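Local coordinates for protein Chains: A (Unidentified, PDB 6ZM9) that acts as a phage-encoded lyase of S-adenosyl methionine and binds 5'-deoxy-5'-methylthioadenosine, at residues A[28-31]-A[32-36]; A[37-40]-A[41-44]; A[80-84]-A[85-89]. One frame throughout, in Å; residues are numbered along the deposited sequence.

Contact 1. Residues A[28-31]-A[32-36]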
loop_
_atom_site.group_PDB
_atom_site.type_symbol
_atom_site.label_atom_id
_atom_site.label_comp_id
_atom_site.label_asym_id
_atom_site.label_seq_id
_atom_site.Cartn_x
_atom_site.Cartn_y
_atom_site.Cartn_z
ATOM N N THR A 28 -9.364 12.355 -11.990
ATOM C CA THR A 28 -8.288 12.615 -11.054
ATOM C C THR A 28 -8.556 11.945 -9.711
ATOM O O THR A 28 -9.691 11.611 -9.374
ATOM C CB THR A 28 -8.137 14.109 -10.730
ATOM O OG1 THR A 28 -9.313 14.554 -10.033
ATOM C CG2 THR A 28 -7.932 14.936 -11.967
ATOM N N ILE A 29 -7.488 11.804 -8.921
ATOM C CA ILE A 29 -7.636 11.233 -7.587
ATOM C C ILE A 29 -8.624 12.040 -6.755
ATOM O O ILE A 29 -9.418 11.467 -6.004
ATOM C CB ILE A 29 -6.273 11.044 -6.888
ATOM C CG1 ILE A 29 -6.478 10.434 -5.499
ATOM C CG2 ILE A 29 -5.462 12.338 -6.788
ATOM C CD1 ILE A 29 -5.208 9.844 -4.893
ATOM N N GLU A 30 -8.596 13.374 -6.860
ATOM C CA GLU A 30 -9.521 14.147 -6.028
ATOM C C GLU A 30 -10.974 13.864 -6.382
ATOM O O GLU A 30 -11.847 13.906 -5.502
ATOM C CB GLU A 30 -9.231 15.643 -6.074
ATOM C CG GLU A 30 -9.719 16.347 -4.784
ATOM C CD GLU A 30 -8.937 15.997 -3.494
ATOM O OE1 GLU A 30 -7.899 15.288 -3.539
ATOM O OE2 GLU A 30 -9.367 16.449 -2.407
ATOM N N ASP A 31 -11.256 13.569 -7.659
ATOM C CA ASP A 31 -12.610 13.175 -8.030
ATOM C C ASP A 31 -13.032 11.923 -7.252
ATOM O O ASP A 31 -14.166 11.828 -6.773
ATOM C CB ASP A 31 -12.708 12.839 -9.528
ATOM C CG ASP A 31 -12.384 13.996 -10.454
ATOM O OD1 ASP A 31 -12.484 15.178 -10.064
ATOM O OD2 ASP A 31 -12.080 13.674 -11.637
ATOM N N VAL A 32 -12.132 10.931 -7.160
ATOM C CA VAL A 32 -12.434 9.704 -6.434
ATOM C C VAL A 32 -12.607 9.977 -4.944
ATOM O O VAL A 32 -13.502 9.410 -4.310
ATOM C CB VAL A 32 -11.358 8.638 -6.722
ATOM C CG1 VAL A 32 -11.581 7.411 -5.878
ATOM C CG2 VAL A 32 -11.358 8.284 -8.201
ATOM N N VAL A 33 -11.762 10.842 -4.368
ATOM C CA VAL A 33 -11.904 11.235 -2.961
ATOM C C VAL A 33 -13.298 11.789 -2.710
ATOM O O VAL A 33 -14.017 11.353 -1.805
ATOM C CB VAL A 33 -10.821 12.254 -2.567
ATOM C CG1 VAL A 33 -11.052 12.778 -1.150
ATOM C CG2 VAL A 33 -9.415 11.636 -2.659
ATOM N N LYS A 34 -13.686 12.792 -3.499
ATOM C CA LYS A 34 -14.967 13.449 -3.276
ATOM C C LYS A 34 -16.130 12.487 -3.480
ATOM O O LYS A 34 -17.107 12.516 -2.721
ATOM C CB LYS A 34 -15.087 14.659 -4.201
ATOM C CG LYS A 34 -14.150 15.832 -3.892
ATOM C CD LYS A 34 -14.320 16.939 -4.936
ATOM C CE LYS A 34 -13.333 18.054 -4.744
ATOM N NZ LYS A 34 -13.515 18.642 -3.401
ATOM N N ASP A 35 -16.076 11.660 -4.524
ATOM C CA ASP A 35 -17.180 10.744 -4.796
ATOM C C ASP A 35 -17.291 9.700 -3.691
ATOM O O ASP A 35 -18.408 9.345 -3.284
ATOM C CB ASP A 35 -17.005 10.096 -6.171
ATOM C CG ASP A 35 -18.291 9.529 -6.727
ATOM O OD1 ASP A 35 -19.319 10.225 -6.677
ATOM O OD2 ASP A 35 -18.259 8.390 -7.236
ATOM N N THR A 36 -16.148 9.201 -3.196
ATOM C CA THR A 36 -16.161 8.224 -2.113
ATOM C C THR A 36 -16.778 8.821 -0.852
ATOM O O THR A 36 -17.578 8.160 -0.179
ATOM C CB THR A 36 -14.743 7.710 -1.850
ATOM O OG1 THR A 36 -14.252 7.018 -3.006
ATOM C CG2 THR A 36 -14.710 6.752 -0.673
HETATM O O HOH W 1 -11.609 17.492 -1.787
#
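The first turn of helix 29-43 closes through V33 N to I29 O at 2.9 Å, K34 N to E30 O and D35 N to D31 O, whereas V32 N reaches T28 O only weakly, at 3.4 Å. T28 stands at the N-cap, and with D31 it forms a capping box: D31 N donates to T28 OG1 at 3.2 Å, and T28 N returns a 3.0 Å bond to D31 OD2, coming from above the carboxylate plane, 57° out of it. Holding CG beside its own backbone N (chi1 -62°) lets the D31 carboxylate turn back over the helix start. On the flank facing the second subunit, E30 CG lies 4.0 Å from K34 CE, and a water accepts a hydrogen bond from K34 NZ and donates one to E30 OE2. E30 OE2 and K34 NZ, 4.8 Å apart, are bridged by this water rather than in direct contact, and E30 OE2 also makes a salt bridge with R55 of the second subunit. The inner side is apolar. I29 CG1 approaches V33 CG2 at 4.3 Å, and both side chains rest on F51 of strand 49-59; V32 packs against V72 and I74 of strand 66-77.

Contact 2. Residues A[37-40]-A[41-44]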
loop_
_atom_site.group_PDB
_atom_site.type_symbol
_atom_site.label_atom_id
_atom_site.label_comp_id
_atom_site.label_asym_id
_atom_site.label_seq_id
_atom_site.Cartn_x
_atom_site.Cartn_y
_atom_site.Cartn_z
ATOM N N ILE A 37 -16.411 10.058 -0.505
ATOM C CA ILE A 37 -16.998 10.705 0.668
ATOM C C ILE A 37 -18.512 10.766 0.527
ATOM O O ILE A 37 -19.260 10.455 1.461
ATOM C CB ILE A 37 -16.409 12.115 0.875
ATOM C CG1 ILE A 37 -14.948 12.057 1.306
ATOM C CG2 ILE A 37 -17.266 12.904 1.897
ATOM C CD1 ILE A 37 -14.254 13.398 1.232
ATOM N N ALA A 38 -18.984 11.180 -0.651
ATOM C CA ALA A 38 -20.414 11.327 -0.880
ATOM C C ALA A 38 -21.144 9.995 -0.774
ATOM O O ALA A 38 -22.211 9.915 -0.166
ATOM C CB ALA A 38 -20.634 11.960 -2.257
ATOM N N ILE A 39 -20.582 8.937 -1.348
ATOM C CA ILE A 39 -21.222 7.631 -1.301
ATOM C C ILE A 39 -21.281 7.124 0.135
ATOM O O ILE A 39 -22.313 6.621 0.597
ATOM C CB ILE A 39 -20.468 6.641 -2.204
ATOM C CG1 ILE A 39 -20.636 6.991 -3.677
ATOM C CG2 ILE A 39 -20.942 5.233 -1.944
ATOM C CD1 ILE A 39 -19.605 6.364 -4.589
ATOM N N ARG A 40 -20.166 7.232 0.858
ATOM C CA ARG A 40 -20.102 6.700 2.213
ATOM C C ARG A 40 -21.003 7.483 3.159
ATOM O O ARG A 40 -21.621 6.896 4.055
ATOM C CB ARG A 40 -18.645 6.628 2.690
ATOM C CG ARG A 40 -17.800 5.717 1.783
ATOM C CD ARG A 40 -16.465 5.365 2.377
ATOM N NE ARG A 40 -16.602 4.227 3.275
ATOM C CZ ARG A 40 -15.745 3.928 4.239
ATOM N NH1 ARG A 40 -14.681 4.693 4.442
ATOM N NH2 ARG A 40 -15.943 2.863 5.002
ATOM N N LYS A 41 -21.132 8.792 2.962
ATOM C CA LYS A 41 -22.087 9.544 3.770
ATOM C C LYS A 41 -23.511 9.033 3.560
ATOM O O LYS A 41 -24.284 8.918 4.522
ATOM C CB LYS A 41 -21.982 11.028 3.457
ATOM C CG LYS A 41 -20.753 11.713 4.040
ATOM C CD LYS A 41 -20.768 13.196 3.685
ATOM C CE LYS A 41 -19.699 14.004 4.403
ATOM N NZ LYS A 41 -19.600 15.395 3.824
ATOM N N ARG A 42 -23.882 8.709 2.316
ATOM C CA ARG A 42 -25.231 8.204 2.051
ATOM C C ARG A 42 -25.438 6.810 2.628
ATOM O O ARG A 42 -26.584 6.410 2.861
ATOM C CB ARG A 42 -25.518 8.225 0.553
ATOM C CG ARG A 42 -25.727 9.629 0.008
ATOM C CD ARG A 42 -26.276 9.599 -1.421
ATOM N NE ARG A 42 -25.359 8.955 -2.360
ATOM C CZ ARG A 42 -24.467 9.597 -3.118
ATOM N NH1 ARG A 42 -24.360 10.922 -3.072
ATOM N NH2 ARG A 42 -23.687 8.906 -3.939
ATOM N N GLN A 43 -24.359 6.082 2.890
ATOM C CA GLN A 43 -24.443 4.814 3.592
ATOM C C GLN A 43 -24.563 4.993 5.097
ATOM O O GLN A 43 -24.838 4.010 5.804
ATOM C CB GLN A 43 -23.197 3.991 3.287
ATOM C CG GLN A 43 -23.051 3.585 1.831
ATOM C CD GLN A 43 -21.803 2.758 1.615
ATOM O OE1 GLN A 43 -20.796 2.953 2.279
ATOM N NE2 GLN A 43 -21.867 1.827 0.700
ATOM N N GLY A 44 -24.359 6.207 5.598
ATOM C CA GLY A 44 -24.413 6.471 7.015
ATOM C C GLY A 44 -23.181 6.060 7.780
ATOM O O GLY A 44 -23.233 6.033 9.011
HETATM O O HOH W 2 -18.286 1.974 2.526
#
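K41 N bonds to I37 O at 2.9 Å as helix 29-43 enters its last turn, which ends in a Schellman motif at G44. The K41 chain runs fully extended beyond CG and lies alongside I37, both pointing the same way, with its CE 3.7 Å from I37 CG2; L66 of the second subunit packs on the pair. R42 continues the helical pattern with N to A38 O at 3.2 Å, then doubles back over that same carbonyl. A bend at chi3 (-62°) lays the guanidinium flat above A38 O, which sits 3.7 Å from its plane beneath the centre, and carries NH2 to 3.6 Å from I39 CG1. The A38 oxygen is therefore met by the backbone N-H of R42 and by the face of its cationic group, an arrangement that would favour the charge electrostatically. Q43 N bonds to I39 O and only weakly to R40 O. Its amide stands 76° from the plane of the R40 guanidinium, with Q43 OE1 near the guanidinium edge, and a water accepts from R40 NE at 2.9 Å and donates to Q43 OE1 at 2.7 Å. Q43 NE2, on the other side of the amide, donates to K90 O of helix 84-101, coupling the two helices. G44 leaves the helix with positive phi (78°), and its N donates to K41 O at 2.9 Å.

Contact 3. Residues A[80-84]-A[85-89]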
loop_
_atom_site.group_PDB
_atom_site.type_symbol
_atom_site.label_atom_id
_atom_site.label_comp_id
_atom_site.label_asym_id
_atom_site.label_seq_id
_atom_site.Cartn_x
_atom_site.Cartn_y
_atom_site.Cartn_z
ATOM N N GLU A 80 -15.324 1.355 13.140
ATOM C CA GLU A 80 -16.624 1.369 13.794
ATOM C C GLU A 80 -17.081 0.006 14.288
ATOM O O GLU A 80 -18.209 -0.110 14.787
ATOM C CB GLU A 80 -17.693 1.900 12.835
ATOM C CG GLU A 80 -17.455 3.308 12.376
ATOM C CD GLU A 80 -18.623 3.831 11.575
ATOM O OE1 GLU A 80 -19.485 4.520 12.151
ATOM O OE2 GLU A 80 -18.699 3.531 10.373
ATOM N N GLY A 81 -16.265 -1.031 14.129
ATOM C CA GLY A 81 -16.608 -2.351 14.617
ATOM C C GLY A 81 -17.847 -2.934 13.978
ATOM O O GLY A 81 -18.736 -3.436 14.676
ATOM N N LEU A 82 -17.920 -2.884 12.653
ATOM C CA LEU A 82 -19.063 -3.421 11.944
ATOM C C LEU A 82 -18.969 -4.940 11.880
ATOM O O LEU A 82 -17.898 -5.535 12.020
ATOM C CB LEU A 82 -19.115 -2.876 10.520
ATOM C CG LEU A 82 -19.161 -1.350 10.348
ATOM C CD1 LEU A 82 -19.266 -1.017 8.846
ATOM C CD2 LEU A 82 -20.288 -0.737 11.162
ATOM N N SER A 83 -20.117 -5.564 11.656
ATOM C CA SER A 83 -20.129 -6.983 11.388
ATOM C C SER A 83 -19.501 -7.259 10.028
ATOM O O SER A 83 -19.429 -6.383 9.156
ATOM C CB SER A 83 -21.568 -7.500 11.384
ATOM O OG SER A 83 -22.264 -7.053 10.222
ATOM N N LYS A 84 -19.078 -8.492 9.817
ATOM C CA LYS A 84 -18.480 -8.932 8.535
ATOM C C LYS A 84 -19.454 -8.643 7.387
ATOM O O LYS A 84 -19.022 -8.093 6.391
ATOM C CB LYS A 84 -18.143 -10.418 8.605
ATOM C CG LYS A 84 -17.471 -10.990 7.376
ATOM C CD LYS A 84 -17.053 -12.428 7.559
ATOM C CE LYS A 84 -15.723 -12.734 6.913
ATOM N NZ LYS A 84 -15.583 -14.170 6.587
ATOM N N GLU A 85 -20.736 -8.999 7.543
ATOM C CA GLU A 85 -21.715 -8.819 6.474
ATOM C C GLU A 85 -21.979 -7.344 6.203
ATOM O O GLU A 85 -22.099 -6.927 5.046
ATOM C CB GLU A 85 -23.009 -9.554 6.855
ATOM C CG GLU A 85 -24.259 -9.110 6.093
ATOM C CD GLU A 85 -25.510 -9.880 6.497
ATOM O OE1 GLU A 85 -25.382 -10.995 7.048
ATOM O OE2 GLU A 85 -26.627 -9.365 6.267
ATOM N N ASP A 86 -22.069 -6.541 7.261
ATOM C CA ASP A 86 -22.313 -5.088 7.136
ATOM C C ASP A 86 -21.126 -4.427 6.426
ATOM O O ASP A 86 -21.338 -3.712 5.461
ATOM C CB ASP A 86 -22.558 -4.458 8.499
ATOM C CG ASP A 86 -23.060 -3.040 8.394
ATOM O OD1 ASP A 86 -23.459 -2.648 7.305
ATOM O OD2 ASP A 86 -23.056 -2.353 9.403
ATOM N N PHE A 87 -19.913 -4.661 6.899
ATOM C CA PHE A 87 -18.743 -4.071 6.260
ATOM C C PHE A 87 -18.624 -4.525 4.814
ATOM O O PHE A 87 -18.386 -3.710 3.908
ATOM C CB PHE A 87 -17.488 -4.451 7.040
ATOM C CG PHE A 87 -16.222 -3.864 6.475
ATOM C CD1 PHE A 87 -15.886 -2.557 6.742
ATOM C CD2 PHE A 87 -15.397 -4.604 5.665
ATOM C CE1 PHE A 87 -14.743 -1.996 6.213
ATOM C CE2 PHE A 87 -14.231 -4.053 5.153
ATOM C CZ PHE A 87 -13.913 -2.740 5.424
ATOM N N THR A 88 -18.726 -5.830 4.581
ATOM C CA THR A 88 -18.561 -6.360 3.232
ATOM C C THR A 88 -19.595 -5.763 2.290
ATOM O O THR A 88 -19.274 -5.369 1.164
ATOM C CB THR A 88 -18.662 -7.887 3.265
ATOM O OG1 THR A 88 -17.578 -8.425 4.039
ATOM C CG2 THR A 88 -18.609 -8.459 1.860
ATOM N N GLY A 89 -20.848 -5.695 2.731
ATOM C CA GLY A 89 -21.882 -5.161 1.866
ATOM C C GLY A 89 -21.669 -3.697 1.529
ATOM O O GLY A 89 -21.898 -3.277 0.392
HETATM O O HOH W 3 -22.527 -3.871 11.787
#
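F87 N donates to S83 O at 2.9 Å, and T88 N bonds to K84 O, so the loop passes directly into the first turn of helix 84-101. S83 is the N-cap. Its OG, held between the backbone N and the carbonyl carbon (chi1 72°), accepts from D86 N at 3.0 Å. The reciprocal link is made through solvent: a water accepts from S83 N and donates to D86 OD2, while OD1 of the same carboxylate forms a salt bridge with K90. On the flanks of the cap, L82 and F87 make a hydrophobic staple, with CB to CB at 4.2 Å and L82 CD1 at the edge of the phenyl ring. L82 CD2 also lies 3.7 Å from D86 OD2. One turn on, T88 OG1 donates to K84 O at 2.8 Å, and that oxygen is gripped by the backbone N and the hydroxyl of T88 from opposite faces of its plane. K84 NZ extends to Q118 of strand 116-124, F87 packs on A13 of strand 11-21, and L82 lies against I45, just beyond helix 29-43.

From the N terminus, contact 1 closes the first turn of helix 29-43, after strand 24-25, and contact 2 continues along the same helix to its C-terminal end; their centres are 13 Å apart. Strands 49-59 and 66-77 follow before contact 3 opens helix 84-101. The three lie in series, each a local closure, and none crosses or encloses another. Contacts 1 and 2 both touch the second subunit, whereas no other chain of the assembly touches contact 3. The end of one helix and the start of the other come close, with nearest atoms of contacts 2 and 3 about 5 Å apart, and the helices pack together along the antiparallel sheet.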